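Local atomic coordinates of lipoteichoic acid primase (Listeria monocytogenes, PDB entry 4UOP), a protein that belongs to the sulfatase-like, alkaline-phosphatase-type family of metal-dependent enzymes and here carries a magnesium ion in its extracellular catalytic domain. Residues B[94-106]-B[331-343]. Numbering follows the deposited sequence.
Sequences MYSNQFFQTVSKS and EIKNVGGEIDIMP
Phe99 lies with one ring face over the peptide of Gly336 and Gly337, and Gly337 CA sits 4.2 Å from the ring centroid in a CH-pi contact. Having no side chains, the two glycines let the ring lie directly on their backbone. A chi1 of -165° swings the phenylalanine ring away from its own backbone N and carries CZ to Ile341 CG1, 3.8 Å away. Phe100 N donates to Gly336 O at 2.8 Å. Thr102 N meets Glu338 OE1 at 3.0 Å, almost straight, on the anti side and 31° out of the carboxylate plane, so the buried carboxylate oxygen accepts a backbone N-H. The Phe100 bond belongs to the second of two short parallel ladders in the mixed central sheet of the sulfatase-like alpha/beta fold. In the first, Ile332 N donates to Tyr95 O at 2.7 Å while the tyrosine ring packs over Glu331 CA. Between the ladders the register slips by one residue, and a water donates to Gln98 O and Asn334 O. Further out, Asp340 OD2 accepts from Gly337 N at 2.7 Å, while strand 319-322 pairs antiparallel with strand 94-100. Helix 107-117, which carries the magnesium ligand Thr108, packs against Glu338; the Val103 side chain is about 8 Å from the magnesium ion.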
loop_
_atom_site.group_PDB
_atom_site.type_symbol
_atom_site.label_atom_id
_atom_site.label_comp_id
_atom_site.label_asym_id
_atom_site.label_seq_id
_atom_site.Cartn_x
_atom_site.Cartn_y
_atom_site.Cartn_z
ATOM N N MET B 94 -18.600 -20.054 -20.685
ATOM C CA MET B 94 -17.188 -19.894 -20.955
ATOM C C MET B 94 -16.542 -19.554 -19.600
ATOM O O MET B 94 -16.997 -18.642 -18.895
ATOM C CB MET B 94 -16.949 -18.790 -21.967
ATOM C CG MET B 94 -17.410 -19.149 -23.380
ATOM S SD MET B 94 -17.217 -17.732 -24.466
ATOM C CE MET B 94 -17.814 -18.402 -26.023
ATOM N N TYR B 95 -15.519 -20.297 -19.235
ATOM C CA TYR B 95 -14.876 -20.102 -17.942
ATOM C C TYR B 95 -13.374 -20.183 -18.108
ATOM O O TYR B 95 -12.874 -20.683 -19.123
ATOM C CB TYR B 95 -15.393 -21.130 -16.928
ATOM C CG TYR B 95 -14.962 -22.544 -17.217
ATOM C CD1 TYR B 95 -15.669 -23.343 -18.106
ATOM C CD2 TYR B 95 -13.805 -23.061 -16.639
ATOM C CE1 TYR B 95 -15.253 -24.641 -18.387
ATOM C CE2 TYR B 95 -13.375 -24.339 -16.913
ATOM C CZ TYR B 95 -14.103 -25.129 -17.779
ATOM O OH TYR B 95 -13.647 -26.395 -18.027
ATOM N N SER B 96 -12.657 -19.667 -17.117
ATOM C CA SER B 96 -11.209 -19.622 -17.171
ATOM C C SER B 96 -10.554 -20.227 -15.958
ATOM O O SER B 96 -10.969 -19.977 -14.832
ATOM C CB SER B 96 -10.728 -18.189 -17.282
ATOM O OG SER B 96 -9.322 -18.139 -17.228
ATOM N N ASN B 97 -9.511 -21.011 -16.204
ATOM C CA ASN B 97 -8.630 -21.531 -15.152
ATOM C C ASN B 97 -7.344 -20.733 -15.025
ATOM O O ASN B 97 -6.447 -21.126 -14.286
ATOM C CB ASN B 97 -8.299 -23.001 -15.420
ATOM C CG ASN B 97 -9.512 -23.884 -15.341
ATOM O OD1 ASN B 97 -10.410 -23.645 -14.534
ATOM N ND2 ASN B 97 -9.563 -24.896 -16.194
ATOM N N GLN B 98 -7.254 -19.625 -15.761
ATOM C CA GLN B 98 -6.104 -18.726 -15.697
ATOM C C GLN B 98 -6.578 -17.286 -15.775
ATOM O O GLN B 98 -6.251 -16.527 -16.697
ATOM C CB GLN B 98 -5.119 -19.010 -16.828
ATOM C CG GLN B 98 -4.440 -20.354 -16.761
ATOM C CD GLN B 98 -3.380 -20.522 -17.841
ATOM O OE1 GLN B 98 -3.516 -20.010 -18.952
ATOM N NE2 GLN B 98 -2.336 -21.271 -17.524
ATOM N N PHE B 99 -7.411 -16.917 -14.819
ATOM C CA PHE B 99 -7.913 -15.569 -14.732
ATOM C C PHE B 99 -7.400 -15.000 -13.431
ATOM O O PHE B 99 -7.494 -15.659 -12.389
ATOM C CB PHE B 99 -9.436 -15.568 -14.787
ATOM C CG PHE B 99 -10.022 -14.226 -15.067
ATOM C CD1 PHE B 99 -10.208 -13.802 -16.379
ATOM C CD2 PHE B 99 -10.371 -13.374 -14.038
ATOM C CE1 PHE B 99 -10.724 -12.551 -16.647
ATOM C CE2 PHE B 99 -10.915 -12.119 -14.307
ATOM C CZ PHE B 99 -11.073 -11.707 -15.617
ATOM N N PHE B 100 -6.834 -13.795 -13.479
ATOM C CA PHE B 100 -6.074 -13.277 -12.341
ATOM C C PHE B 100 -6.639 -12.022 -11.704
ATOM O O PHE B 100 -7.210 -11.172 -12.375
ATOM C CB PHE B 100 -4.643 -12.978 -12.763
ATOM C CG PHE B 100 -3.897 -14.171 -13.250
ATOM C CD1 PHE B 100 -3.290 -15.041 -12.347
ATOM C CD2 PHE B 100 -3.806 -14.452 -14.613
ATOM C CE1 PHE B 100 -2.576 -16.137 -12.801
ATOM C CE2 PHE B 100 -3.097 -15.553 -15.061
ATOM C CZ PHE B 100 -2.492 -16.397 -14.160
ATOM N N GLN B 101 -6.495 -11.935 -10.383
ATOM C CA GLN B 101 -6.793 -10.716 -9.656
ATOM C C GLN B 101 -5.829 -9.603 -10.087
ATOM O O GLN B 101 -4.674 -9.871 -10.391
ATOM C CB GLN B 101 -6.639 -10.947 -8.143
ATOM C CG GLN B 101 -5.250 -11.356 -7.697
ATOM C CD GLN B 101 -5.118 -11.493 -6.190
ATOM O OE1 GLN B 101 -5.745 -12.353 -5.586
ATOM N NE2 GLN B 101 -4.288 -10.653 -5.581
ATOM N N THR B 102 -6.318 -8.374 -10.112
ATOM C CA THR B 102 -5.499 -7.207 -10.350
ATOM C C THR B 102 -5.853 -6.189 -9.271
ATOM O O THR B 102 -6.664 -5.282 -9.501
ATOM C CB THR B 102 -5.718 -6.607 -11.766
ATOM O OG1 THR B 102 -7.095 -6.263 -11.981
ATOM C CG2 THR B 102 -5.278 -7.590 -12.832
ATOM N N VAL B 103 -5.278 -6.378 -8.089
ATOM C CA VAL B 103 -5.617 -5.553 -6.935
ATOM C C VAL B 103 -4.361 -5.005 -6.300
ATOM O O VAL B 103 -3.257 -5.404 -6.655
ATOM C CB VAL B 103 -6.479 -6.314 -5.892
ATOM C CG1 VAL B 103 -7.776 -6.800 -6.517
ATOM C CG2 VAL B 103 -5.732 -7.480 -5.277
ATOM N N SER B 104 -4.535 -4.090 -5.355
ATOM C CA SER B 104 -3.426 -3.415 -4.715
ATOM C C SER B 104 -3.692 -3.283 -3.202
ATOM O O SER B 104 -3.922 -4.290 -2.538
ATOM C CB SER B 104 -3.263 -2.048 -5.394
ATOM O OG SER B 104 -2.176 -1.380 -4.842
ATOM N N LYS B 105 -3.703 -2.051 -2.683
ATOM C CA LYS B 105 -3.769 -1.775 -1.247
ATOM C C LYS B 105 -5.101 -2.153 -0.608
ATOM O O LYS B 105 -5.158 -2.614 0.532
ATOM C CB LYS B 105 -3.586 -0.251 -1.021
ATOM C CG LYS B 105 -2.201 0.169 -0.571
ATOM C CD LYS B 105 -2.022 1.701 -0.515
ATOM C CE LYS B 105 -2.187 2.218 0.921
ATOM N NZ LYS B 105 -2.539 3.664 1.061
ATOM N N SER B 106 -6.177 -1.919 -1.340
ATOM C CA SER B 106 -7.528 -2.132 -0.821
ATOM C C SER B 106 -8.243 -3.174 -1.682
ATOM O O SER B 106 -8.953 -2.838 -2.618
ATOM C CB SER B 106 -8.271 -0.801 -0.822
ATOM O OG SER B 106 -9.507 -0.911 -0.142
ATOM N N GLU B 331 -13.535 -23.948 -21.691
ATOM C CA GLU B 331 -12.409 -23.255 -21.086
ATOM C C GLU B 331 -11.840 -22.203 -22.032
ATOM O O GLU B 331 -11.490 -22.504 -23.170
ATOM C CB GLU B 331 -11.329 -24.268 -20.705
ATOM C CG GLU B 331 -10.170 -23.689 -19.923
ATOM C CD GLU B 331 -9.136 -24.728 -19.522
ATOM O OE1 GLU B 331 -9.400 -25.948 -19.648
ATOM O OE2 GLU B 331 -8.052 -24.322 -19.049
ATOM N N ILE B 332 -11.773 -20.965 -21.563
ATOM C CA ILE B 332 -11.114 -19.893 -22.304
ATOM C C ILE B 332 -9.605 -20.084 -22.138
ATOM O O ILE B 332 -9.099 -20.129 -21.014
ATOM C CB ILE B 332 -11.515 -18.496 -21.769
ATOM C CG1 ILE B 332 -13.032 -18.298 -21.817
ATOM C CG2 ILE B 332 -10.829 -17.404 -22.579
ATOM C CD1 ILE B 332 -13.535 -17.190 -20.917
ATOM N N LYS B 333 -8.879 -20.168 -23.249
ATOM C CA LYS B 333 -7.436 -20.416 -23.193
ATOM C C LYS B 333 -6.625 -19.152 -22.927
ATOM O O LYS B 333 -5.590 -19.209 -22.298
ATOM C CB LYS B 333 -6.955 -21.073 -24.493
ATOM C CG LYS B 333 -7.670 -22.373 -24.835
ATOM C CD LYS B 333 -7.689 -23.380 -23.697
ATOM C CE LYS B 333 -6.298 -23.695 -23.167
ATOM N NZ LYS B 333 -6.321 -24.886 -22.263
ATOM N N ASN B 334 -7.097 -18.024 -23.409
ATOM C CA ASN B 334 -6.394 -16.764 -23.273
ATOM C C ASN B 334 -6.517 -16.272 -21.824
ATOM O O ASN B 334 -7.615 -16.299 -21.253
ATOM C CB ASN B 334 -7.005 -15.791 -24.274
ATOM C CG ASN B 334 -6.259 -14.471 -24.394
ATOM O OD1 ASN B 334 -5.031 -14.398 -24.354
ATOM N ND2 ASN B 334 -7.021 -13.414 -24.582
ATOM N N VAL B 335 -5.417 -15.812 -21.243
ATOM C CA VAL B 335 -5.465 -15.299 -19.878
ATOM C C VAL B 335 -6.143 -13.954 -19.800
ATOM O O VAL B 335 -6.223 -13.210 -20.780
ATOM C CB VAL B 335 -4.087 -15.182 -19.187
ATOM C CG1 VAL B 335 -3.434 -16.535 -19.116
ATOM C CG2 VAL B 335 -3.194 -14.151 -19.877
ATOM N N GLY B 336 -6.617 -13.639 -18.603
ATOM C CA GLY B 336 -7.241 -12.372 -18.346
ATOM C C GLY B 336 -7.104 -11.983 -16.898
ATOM O O GLY B 336 -6.739 -12.805 -16.048
ATOM N N GLY B 337 -7.387 -10.717 -16.636
ATOM C CA GLY B 337 -7.471 -10.182 -15.286
ATOM C C GLY B 337 -8.690 -9.306 -15.148
ATOM O O GLY B 337 -9.427 -9.076 -16.121
ATOM N N GLU B 338 -8.932 -8.822 -13.933
ATOM C CA GLU B 338 -10.134 -8.038 -13.684
ATOM C C GLU B 338 -10.235 -6.810 -14.614
ATOM O O GLU B 338 -11.318 -6.460 -15.029
ATOM C CB GLU B 338 -10.242 -7.653 -12.218
ATOM C CG GLU B 338 -10.753 -8.828 -11.388
ATOM C CD GLU B 338 -10.345 -8.806 -9.929
ATOM O OE1 GLU B 338 -9.255 -8.287 -9.578
ATOM O OE2 GLU B 338 -11.120 -9.369 -9.132
ATOM N N ILE B 339 -9.114 -6.197 -14.945
ATOM C CA ILE B 339 -9.140 -5.072 -15.895
ATOM C C ILE B 339 -9.680 -5.419 -17.282
ATOM O O ILE B 339 -10.023 -4.511 -18.055
ATOM C CB ILE B 339 -7.756 -4.422 -16.078
ATOM C CG1 ILE B 339 -6.721 -5.456 -16.533
ATOM C CG2 ILE B 339 -7.336 -3.710 -14.809
ATOM C CD1 ILE B 339 -5.484 -4.825 -17.125
ATOM N N ASP B 340 -9.700 -6.703 -17.624
ATOM C CA ASP B 340 -10.160 -7.164 -18.939
ATOM C C ASP B 340 -11.667 -7.400 -19.046
ATOM O O ASP B 340 -12.180 -7.650 -20.130
ATOM C CB ASP B 340 -9.418 -8.446 -19.323
ATOM C CG ASP B 340 -7.898 -8.253 -19.366
ATOM O OD1 ASP B 340 -7.456 -7.252 -19.988
ATOM O OD2 ASP B 340 -7.154 -9.066 -18.757
ATOM N N ILE B 341 -12.385 -7.345 -17.918
ATOM C CA ILE B 341 -13.808 -7.662 -17.954
ATOM C C ILE B 341 -14.604 -6.665 -18.811
ATOM O O ILE B 341 -15.439 -7.087 -19.615
ATOM C CB ILE B 341 -14.397 -7.833 -16.536
ATOM C CG1 ILE B 341 -13.800 -9.104 -15.912
ATOM C CG2 ILE B 341 -15.916 -7.914 -16.613
ATOM C CD1 ILE B 341 -14.197 -9.379 -14.461
ATOM N N MET B 342 -14.317 -5.368 -18.697
ATOM C CA MET B 342 -15.092 -4.359 -19.456
ATOM C C MET B 342 -14.974 -4.534 -20.981
ATOM O O MET B 342 -15.992 -4.686 -21.653
ATOM C CB MET B 342 -14.714 -2.936 -19.058
ATOM C CG MET B 342 -15.423 -1.899 -19.906
ATOM S SD MET B 342 -15.078 -0.207 -19.446
ATOM C CE MET B 342 -16.009 0.625 -20.736
ATOM N N PRO B 343 -13.742 -4.533 -21.527
ATOM C CA PRO B 343 -13.668 -4.707 -22.989
ATOM C C PRO B 343 -14.263 -6.035 -23.484
ATOM O O PRO B 343 -14.854 -6.073 -24.564
ATOM C CB PRO B 343 -12.167 -4.600 -23.293
ATOM C CG PRO B 343 -11.481 -4.804 -21.972
ATOM C CD PRO B 343 -12.416 -4.279 -20.939
HETATM O O HOH W 1 -8.528 -18.021 -19.532
HETATM O O HOH W 2 -8.608 -15.985 -18.538
#